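Local coordinates for mevalonate kinase (Staphylococcus aureus, PDB 2X7I), which probably catalyses the ATP-dependent phosphorylation of mevalonate to 5-phosphomevalonate, an early step of isoprenoid synthesis, at residues I18-V23 against S205-I210; L278-L283 against K287-A292. One frame throughout, in Å; residues are numbered along the deposited sequence.

Contact 1 of 2, residues I18-V23 against S205-I210; sequences IGEHAV and SHVKHI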
loop_
_atom_site.group_PDB
_atom_site.type_symbol
_atom_site.label_atom_id
_atom_site.label_comp_id
_atom_site.label_asym_id
_atom_site.label_seq_id
_atom_site.Cartn_x
_atom_site.Cartn_y
_atom_site.Cartn_z
ATOM N N ILE A 18 -5.034 7.191 -7.569
ATOM C CA ILE A 18 -4.682 8.362 -8.367
ATOM C C ILE A 18 -4.069 9.355 -7.404
ATOM O O ILE A 18 -4.584 9.545 -6.298
ATOM C CB ILE A 18 -5.907 9.032 -8.999
ATOM C CG1 ILE A 18 -6.801 8.019 -9.694
ATOM C CG2 ILE A 18 -5.494 10.101 -10.002
ATOM C CD1 ILE A 18 -8.259 8.463 -9.744
ATOM N N GLY A 19 -2.980 9.986 -7.828
ATOM C CA GLY A 19 -2.265 10.941 -6.992
ATOM C C GLY A 19 -0.798 10.592 -6.908
ATOM O O GLY A 19 -0.395 9.489 -7.278
ATOM N N GLU A 20 -0.001 11.537 -6.423
ATOM C CA GLU A 20 1.440 11.356 -6.345
ATOM C C GLU A 20 1.875 10.440 -5.208
ATOM O O GLU A 20 1.124 10.149 -4.286
ATOM C CB GLU A 20 2.174 12.713 -6.265
ATOM C CG GLU A 20 1.981 13.514 -4.976
ATOM C CD GLU A 20 2.297 15.008 -5.160
ATOM O OE1 GLU A 20 3.497 15.377 -5.183
ATOM O OE2 GLU A 20 1.336 15.801 -5.301
ATOM N N HIS A 21 3.110 9.976 -5.326
ATOM C CA HIS A 21 3.763 9.178 -4.307
ATOM C C HIS A 21 3.964 9.984 -3.020
ATOM O O HIS A 21 4.274 11.165 -3.064
ATOM C CB HIS A 21 5.119 8.700 -4.862
ATOM C CG HIS A 21 5.985 8.023 -3.851
ATOM N ND1 HIS A 21 7.051 8.655 -3.246
ATOM C CD2 HIS A 21 5.963 6.765 -3.353
ATOM C CE1 HIS A 21 7.641 7.820 -2.408
ATOM N NE2 HIS A 21 7.003 6.665 -2.455
ATOM N N ALA A 22 3.791 9.328 -1.874
ATOM C CA ALA A 22 4.031 9.945 -0.562
ATOM C C ALA A 22 3.286 11.274 -0.434
ATOM O O ALA A 22 3.823 12.277 0.043
ATOM C CB ALA A 22 5.532 10.137 -0.326
ATOM N N VAL A 23 2.037 11.261 -0.871
ATOM C CA VAL A 23 1.233 12.469 -0.927
ATOM C C VAL A 23 1.068 13.066 0.463
ATOM O O VAL A 23 1.071 12.353 1.462
ATOM C CB VAL A 23 -0.134 12.201 -1.542
ATOM C CG1 VAL A 23 -0.927 11.200 -0.695
ATOM C CG2 VAL A 23 -0.885 13.497 -1.705
ATOM N N SER A 205 2.214 20.007 -15.442
ATOM C CA SER A 205 0.904 19.998 -16.081
ATOM C C SER A 205 0.191 18.657 -15.880
ATOM O O SER A 205 -1.028 18.626 -15.764
ATOM C CB SER A 205 1.037 20.321 -17.573
ATOM O OG SER A 205 2.036 19.517 -18.176
ATOM N N HIS A 206 0.945 17.559 -15.832
ATOM C CA HIS A 206 0.362 16.242 -15.539
ATOM C C HIS A 206 -0.200 16.174 -14.117
ATOM O O HIS A 206 -1.270 15.620 -13.906
ATOM C CB HIS A 206 1.367 15.096 -15.740
ATOM C CG HIS A 206 0.824 13.746 -15.362
ATOM N ND1 HIS A 206 -0.276 13.187 -15.977
ATOM C CD2 HIS A 206 1.240 12.837 -14.448
ATOM C CE1 HIS A 206 -0.526 12.004 -15.449
ATOM N NE2 HIS A 206 0.380 11.766 -14.520
ATOM N N VAL A 207 0.531 16.743 -13.166
ATOM C CA VAL A 207 0.116 16.780 -11.768
ATOM C C VAL A 207 -1.047 17.742 -11.598
ATOM O O VAL A 207 -1.934 17.504 -10.786
ATOM C CB VAL A 207 1.272 17.216 -10.820
ATOM C CG1 VAL A 207 0.851 17.036 -9.368
ATOM C CG2 VAL A 207 2.533 16.410 -11.099
ATOM N N LYS A 208 -1.028 18.833 -12.356
ATOM C CA LYS A 208 -2.167 19.741 -12.428
ATOM C C LYS A 208 -3.399 18.982 -12.931
ATOM O O LYS A 208 -4.474 19.071 -12.335
ATOM C CB LYS A 208 -1.848 20.941 -13.326
ATOM C CG LYS A 208 -3.036 21.866 -13.598
ATOM C CD LYS A 208 -2.597 23.182 -14.232
ATOM C CE LYS A 208 -3.761 24.187 -14.307
ATOM N NZ LYS A 208 -3.340 25.542 -14.824
ATOM N N HIS A 209 -3.222 18.177 -13.976
ATOM C CA HIS A 209 -4.347 17.445 -14.575
ATOM C C HIS A 209 -4.878 16.305 -13.709
ATOM O O HIS A 209 -6.084 16.071 -13.687
ATOM C CB HIS A 209 -3.994 16.911 -15.970
ATOM C CG HIS A 209 -3.575 17.974 -16.933
ATOM N ND1 HIS A 209 -2.686 17.737 -17.957
ATOM C CD2 HIS A 209 -3.889 19.290 -17.003
ATOM C CE1 HIS A 209 -2.481 18.859 -18.627
ATOM N NE2 HIS A 209 -3.199 19.817 -18.068
ATOM N N ILE A 210 -4.014 15.584 -12.994
ATOM C CA ILE A 210 -4.536 14.482 -12.182
ATOM C C ILE A 210 -5.393 15.058 -11.036
ATOM O O ILE A 210 -6.312 14.409 -10.553
ATOM C CB ILE A 210 -3.442 13.471 -11.688
ATOM C CG1 ILE A 210 -2.682 13.995 -10.483
ATOM C CG2 ILE A 210 -2.487 13.064 -12.804
ATOM C CD1 ILE A 210 -3.313 13.585 -9.197
#
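Ile-210 reaches out from the helix and sets its terminal methyl on the backbone of Gly-19, and this is where the contact is closely packed. CD1 of Ile-210 lies 3.6 Å from CA of Gly-19 and 3.9 Å from its N, so the methyl meets bare main chain. With phi near 127°, Gly-19 has a backbone shape that residues with a CB seldom adopt, since a CB here would press against the carbonyl O of Ile-18; that is a matter of the backbone, separate from the closeness of the methyl. CG1 of Ile-210 stands between its own backbone N and carbonyl carbon (chi1 80°), and this branch is the one that carries CD1 to the loop. The other branch stays with the helix: CG2 of Ile-210 sits 3.4 Å above the plane of the His-206 ring, toward its rim, and that ring is held through a hydrogen bond from ND1 to Asp-239 of helix 226-243. Ile-18 runs past Ile-210 in the opposite sense and touches it lightly, CG2 of Ile-18 being 4.2 Å from CD1 of Ile-210. Ile-18 is packed further against Ile-232, Val-214 and Ala-217, making a buried apolar seam between the loop and two helices.

One turn back along the helix the packing slackens. Glu-20 and Val-207 are both partly exposed, and their one approach, OE2 of Glu-20 to CG1 of Val-207 at 4.3 Å, is a loose brush of a carboxylate past a methyl; OE2 also lies close to the like-charged Glu-27. The loop after strand 6-16 carries the Gly-Glu-His sequence of the N-terminal GHMP-kinase motif of mevalonate kinases, which in relatives borders the mevalonate pocket, and here it is backed by helix 203-222.

Contact 2 of 2, residues L278-L283 against K287-A292; sequences LLAKDL and KNIVKA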
loop_
_atom_site.group_PDB
_atom_site.type_symbol
_atom_site.label_atom_id
_atom_site.label_comp_id
_atom_site.label_asym_id
_atom_site.label_seq_id
_atom_site.Cartn_x
_atom_site.Cartn_y
_atom_site.Cartn_z
ATOM N N LEU A 278 -4.260 -2.558 -13.152
ATOM C CA LEU A 278 -5.111 -2.915 -14.297
ATOM C C LEU A 278 -6.504 -3.292 -13.807
ATOM O O LEU A 278 -6.641 -4.017 -12.827
ATOM C CB LEU A 278 -4.519 -4.090 -15.094
ATOM C CG LEU A 278 -3.094 -3.896 -15.635
ATOM C CD1 LEU A 278 -2.537 -5.197 -16.226
ATOM C CD2 LEU A 278 -3.064 -2.786 -16.659
ATOM N N LEU A 279 -7.528 -2.805 -14.502
ATOM C CA LEU A 279 -8.905 -3.029 -14.104
ATOM C C LEU A 279 -9.529 -4.136 -14.943
ATOM O O LEU A 279 -9.427 -4.134 -16.167
ATOM C CB LEU A 279 -9.716 -1.734 -14.230
ATOM C CG LEU A 279 -9.319 -0.571 -13.313
ATOM C CD1 LEU A 279 -10.376 0.524 -13.365
ATOM C CD2 LEU A 279 -9.113 -1.025 -11.866
ATOM N N ALA A 280 -10.156 -5.093 -14.263
ATOM C CA ALA A 280 -10.823 -6.221 -14.909
ATOM C C ALA A 280 -12.227 -6.306 -14.353
ATOM O O ALA A 280 -12.459 -5.940 -13.203
ATOM C CB ALA A 280 -10.078 -7.502 -14.636
ATOM N N LYS A 281 -13.153 -6.788 -15.175
ATOM C CA LYS A 281 -14.562 -6.862 -14.806
ATOM C C LYS A 281 -14.865 -8.014 -13.843
ATOM O O LYS A 281 -15.763 -7.897 -13.005
ATOM C CB LYS A 281 -15.437 -7.006 -16.060
ATOM C CG LYS A 281 -15.331 -5.831 -17.027
ATOM C CD LYS A 281 -16.201 -6.039 -18.279
ATOM C CE LYS A 281 -16.453 -4.732 -19.029
ATOM N NZ LYS A 281 -17.511 -4.896 -20.090
ATOM N N ASP A 282 -14.140 -9.127 -13.978
ATOM C CA ASP A 282 -14.428 -10.331 -13.188
ATOM C C ASP A 282 -13.161 -11.079 -12.808
ATOM O O ASP A 282 -12.072 -10.769 -13.315
ATOM C CB ASP A 282 -15.417 -11.253 -13.928
ATOM C CG ASP A 282 -14.877 -11.781 -15.258
ATOM O OD1 ASP A 282 -13.647 -11.909 -15.423
ATOM O OD2 ASP A 282 -15.703 -12.093 -16.142
ATOM N N LEU A 283 -13.304 -12.054 -11.916
ATOM C CA LEU A 283 -12.142 -12.736 -11.338
ATOM C C LEU A 283 -11.388 -13.589 -12.359
ATOM O O LEU A 283 -10.154 -13.528 -12.401
ATOM C CB LEU A 283 -12.524 -13.574 -10.106
ATOM C CG LEU A 283 -11.359 -14.206 -9.332
ATOM C CD1 LEU A 283 -10.370 -13.132 -8.868
ATOM C CD2 LEU A 283 -11.874 -15.037 -8.148
ATOM N N LYS A 287 -7.436 -13.320 -13.296
ATOM C CA LYS A 287 -6.498 -14.454 -13.226
ATOM C C LYS A 287 -5.760 -14.657 -14.553
ATOM O O LYS A 287 -4.591 -15.045 -14.567
ATOM C CB LYS A 287 -7.212 -15.745 -12.811
ATOM C CG LYS A 287 -7.682 -15.761 -11.355
ATOM C CD LYS A 287 -8.440 -17.041 -11.024
ATOM C CE LYS A 287 -8.787 -17.126 -9.541
ATOM N NZ LYS A 287 -9.697 -18.276 -9.244
ATOM N N ASN A 288 -6.439 -14.382 -15.662
ATOM C CA ASN A 288 -5.819 -14.466 -16.985
ATOM C C ASN A 288 -4.777 -13.369 -17.191
ATOM O O ASN A 288 -3.720 -13.611 -17.770
ATOM C CB ASN A 288 -6.882 -14.383 -18.087
ATOM C CG ASN A 288 -7.830 -15.565 -18.079
ATOM O OD1 ASN A 288 -7.642 -16.529 -17.333
ATOM N ND2 ASN A 288 -8.866 -15.491 -18.905
ATOM N N ILE A 289 -5.085 -12.165 -16.719
ATOM C CA ILE A 289 -4.144 -11.048 -16.780
ATOM C C ILE A 289 -2.892 -11.373 -15.980
ATOM O O ILE A 289 -1.782 -11.155 -16.455
ATOM C CB ILE A 289 -4.771 -9.737 -16.249
ATOM C CG1 ILE A 289 -5.791 -9.189 -17.251
ATOM C CG2 ILE A 289 -3.695 -8.685 -15.978
ATOM C CD1 ILE A 289 -6.749 -8.179 -16.650
ATOM N N VAL A 290 -3.082 -11.906 -14.774
ATOM C CA VAL A 290 -1.971 -12.248 -13.893
ATOM C C VAL A 290 -1.018 -13.199 -14.597
ATOM O O VAL A 290 0.169 -12.915 -14.700
ATOM C CB VAL A 290 -2.460 -12.876 -12.557
ATOM C CG1 VAL A 290 -1.335 -13.629 -11.856
ATOM C CG2 VAL A 290 -3.030 -11.792 -11.647
ATOM N N LYS A 291 -1.538 -14.310 -15.111
ATOM C CA LYS A 291 -0.683 -15.297 -15.742
ATOM C C LYS A 291 0.063 -14.726 -16.950
ATOM O O LYS A 291 1.270 -14.936 -17.079
ATOM C CB LYS A 291 -1.470 -16.548 -16.132
ATOM C CG LYS A 291 -1.984 -17.398 -14.948
ATOM C CD LYS A 291 -0.893 -17.762 -13.906
ATOM C CE LYS A 291 -0.907 -19.255 -13.513
ATOM N NZ LYS A 291 -2.254 -19.918 -13.525
ATOM N N ALA A 292 -0.638 -13.995 -17.813
ATOM C CA ALA A 292 -0.013 -13.406 -19.001
ATOM C C ALA A 292 1.081 -12.392 -18.654
ATOM O O ALA A 292 2.099 -12.314 -19.348
ATOM C CB ALA A 292 -1.064 -12.756 -19.886
#
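Ile-289 of the helix packs on Leu-278 and Ala-280 of the strand that leads into it, a strand-turn-helix step within the ferredoxin-like C-terminal part of the GHMP kinase fold. The apolar contacts come from the two branches of one isoleucine. CG2 of Ile-289 meets CD1 of Leu-278 at 3.7 Å, the two side chains crossing at a slant, while CD1 of Ile-289 reaches CB of Ala-280 at 3.9 Å. Thus one side chain spans two alternate strand residues, both of which turn that face of the sheet to the helix. The intervening Leu-279 points the other way, onto Phe-226 and Phe-233 of helix 226-243. Beneath the helix, Ile-289 also touches Val-177 on the neighbouring strand 175-180.

The polar contacts belong to the start of the helix. Asp-282 stands at the N-cap, its side chain capping a backbone N just beyond Leu-283, and its OD1 is hydrogen-bonded to OG1 of Thr-285. In the first helical turn, N of Lys-287 donates to O of Leu-283 at 2.9 Å.

Toward the more exposed end, the isobutyl group of Leu-283 packs on the aliphatic part of Lys-287. Leu-283 places CG anti to its backbone N (chi1 -174°), which brings its branch across the extended Lys-287, both residues also touching Ile-303. CG of Lys-287 lies 3.5 Å from O of Leu-283. Between the side chains the nearest approach is CE of Lys-287 to CG of Leu-283, 3.9 Å, with CD2 of Leu-283 at 4.0 Å from the same CE.

In the fold
The two contacts are separate in space, with centres 26 Å apart and nearest atoms about 9 Å apart, and follow one another along the chain. Helix 226-243 connects them: Ile-232 and Leu-240 pack against residues of contact 1, whereas Phe-226 and Phe-233 receive Leu-279 from the strand of contact 2. That helix therefore lies against the face of the four-stranded sheet turned away from helix 283-295. Contact 1 joins the N-terminal motif loop to the C-terminal helices and probably lies near the mevalonate pocket, as in relatives. Contact 2 is local packing within the C-terminal part.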